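Side-chain contact in tail spike protein (Acinetobacter phage vB_AbaP_AS12, PDB 6EU4), which probably recognises and cleaves the capsular polysaccharide of its Acinetobacter baumannii host, as many trimeric beta-helical phage tailspikes do: residues N155-G160 against V178-V183. Residues are numbered along the deposited sequence; the frame is centred on the assembly and turned at random.
Sequences NTLSLG and VAIPRV
L157 meets both V178 and I180 through one methyl group, CD1, which lies between them. It is 3.9 Å from CD1 of I180 and 4.1 Å from CG2 of V178, each pair approaching tip to tip. L159 adds a second leucine methyl: its CD1 comes to 3.7 Å from the same I180 CD1, but this side chain crosses the isoleucine obliquely. With the CD1 atoms of L157 and L159 4.0 Å apart, the three CD1 methyls form a near-equilateral triangle. In I180, chi1 of -55° sets CG1 anti to the carbonyl carbon, and the extended chi2 (-178°) then carries CD1 away from the backbone to the leucine methyls. L157 CD1 faces the branched end of V178, CB and both methyls, with CG2 closest. No hydrogen bond joins the segments, and with CA atoms 9.1 Å apart at L157 and V178, the contact is made by side-chain ends alone. Within 155-160, T156 OG1 donates to O of L157 at 2.7 Å, with OG1 24° out of the plane of that carbonyl. D172 takes the backbone N-H groups of L159 and G160, anchoring the loop between strands 148-151 and 161-164. That loop thus packs against the end of strand 175-179, which runs parallel between strands 131-133 and 211-212 in successive coils of the beta-helix.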
loop_
_atom_site.group_PDB
_atom_site.type_symbol
_atom_site.label_atom_id
_atom_site.label_comp_id
_atom_site.label_asym_id
_atom_site.label_seq_id
_atom_site.Cartn_x
_atom_site.Cartn_y
_atom_site.Cartn_z
ATOM N N ASN A 155 12.318 -40.297 2.448
ATOM C CA ASN A 155 13.757 -40.355 2.277
ATOM C C ASN A 155 14.322 -38.957 2.051
ATOM O O ASN A 155 13.627 -38.041 1.594
ATOM C CB ASN A 155 14.136 -41.248 1.103
ATOM C CG ASN A 155 13.801 -42.695 1.341
ATOM O OD1 ASN A 155 13.560 -43.114 2.471
ATOM N ND2 ASN A 155 13.773 -43.465 0.270
ATOM N N THR A 156 15.607 -38.812 2.358
ATOM C CA THR A 156 16.313 -37.542 2.240
ATOM C C THR A 156 17.383 -37.613 1.153
ATOM O O THR A 156 17.695 -38.674 0.602
ATOM C CB THR A 156 16.978 -37.152 3.567
ATOM O OG1 THR A 156 18.110 -38.007 3.818
ATOM C CG2 THR A 156 16.012 -37.262 4.744
ATOM N N LEU A 157 17.982 -36.457 0.874
ATOM C CA LEU A 157 19.240 -36.441 0.145
ATOM C C LEU A 157 20.336 -37.073 1.002
ATOM O O LEU A 157 20.183 -37.279 2.210
ATOM C CB LEU A 157 19.628 -35.012 -0.235
ATOM C CG LEU A 157 18.681 -34.269 -1.190
ATOM C CD1 LEU A 157 19.036 -32.787 -1.265
ATOM C CD2 LEU A 157 18.761 -34.913 -2.562
ATOM N N SER A 158 21.453 -37.389 0.357
ATOM C CA SER A 158 22.595 -38.018 1.011
ATOM C C SER A 158 23.870 -37.234 0.713
ATOM O O SER A 158 24.891 -37.789 0.313
ATOM C CB SER A 158 22.760 -39.465 0.548
ATOM O OG SER A 158 21.573 -40.208 0.754
ATOM N N LEU A 159 23.826 -35.918 0.905
ATOM C CA LEU A 159 24.950 -35.058 0.544
ATOM C C LEU A 159 25.824 -34.668 1.727
ATOM O O LEU A 159 26.963 -34.232 1.513
ATOM C CB LEU A 159 24.443 -33.781 -0.140
ATOM C CG LEU A 159 23.604 -34.058 -1.389
ATOM C CD1 LEU A 159 22.953 -32.761 -1.912
ATOM C CD2 LEU A 159 24.468 -34.714 -2.470
ATOM N N GLY A 160 25.330 -34.794 2.948
ATOM C CA GLY A 160 26.172 -34.610 4.117
ATOM C C GLY A 160 26.388 -33.144 4.470
ATOM O O GLY A 160 25.763 -32.241 3.926
ATOM N N VAL A 178 14.547 -29.120 -2.822
ATOM C CA VAL A 178 15.529 -28.459 -1.968
ATOM C C VAL A 178 16.342 -27.490 -2.815
ATOM O O VAL A 178 16.850 -27.871 -3.875
ATOM C CB VAL A 178 16.475 -29.477 -1.298
ATOM C CG1 VAL A 178 17.480 -28.780 -0.367
ATOM C CG2 VAL A 178 15.669 -30.537 -0.547
ATOM N N ALA A 179 16.480 -26.253 -2.343
ATOM C CA ALA A 179 17.356 -25.265 -2.964
ATOM C C ALA A 179 18.717 -25.324 -2.278
ATOM O O ALA A 179 18.795 -25.209 -1.052
ATOM C CB ALA A 179 16.773 -23.855 -2.832
ATOM N N ILE A 180 19.775 -25.502 -3.062
ATOM C CA ILE A 180 21.139 -25.638 -2.544
ATOM C C ILE A 180 22.073 -24.685 -3.292
ATOM O O ILE A 180 22.122 -24.724 -4.531
ATOM C CB ILE A 180 21.642 -27.090 -2.680
ATOM C CG1 ILE A 180 20.676 -28.064 -2.013
ATOM C CG2 ILE A 180 23.071 -27.219 -2.137
ATOM C CD1 ILE A 180 21.110 -29.566 -2.046
ATOM N N PRO A 181 22.883 -23.864 -2.616
ATOM C CA PRO A 181 23.806 -22.994 -3.359
ATOM C C PRO A 181 24.840 -23.801 -4.129
ATOM O O PRO A 181 25.280 -24.876 -3.705
ATOM C CB PRO A 181 24.477 -22.146 -2.263
ATOM C CG PRO A 181 23.551 -22.261 -1.083
ATOM C CD PRO A 181 22.976 -23.641 -1.168
ATOM N N ARG A 182 25.246 -23.253 -5.271
ATOM C CA ARG A 182 26.439 -23.763 -5.943
ATOM C C ARG A 182 27.629 -23.739 -4.994
ATOM O O ARG A 182 27.700 -22.925 -4.072
ATOM C CB ARG A 182 26.759 -22.922 -7.174
ATOM C CG ARG A 182 25.736 -22.951 -8.291
ATOM C CD ARG A 182 26.139 -21.894 -9.359
ATOM N NE ARG A 182 25.369 -22.014 -10.587
ATOM C CZ ARG A 182 25.476 -21.182 -11.621
ATOM N NH1 ARG A 182 26.302 -20.144 -11.572
ATOM N NH2 ARG A 182 24.744 -21.388 -12.705
ATOM N N VAL A 183 28.579 -24.649 -5.221
ATOM C CA VAL A 183 29.797 -24.662 -4.414
ATOM C C VAL A 183 30.530 -23.349 -4.608
ATOM O O VAL A 183 30.695 -22.870 -5.734
ATOM C CB VAL A 183 30.673 -25.874 -4.777
ATOM C CG1 VAL A 183 29.959 -27.158 -4.415
ATOM C CG2 VAL A 183 31.031 -25.867 -6.260
#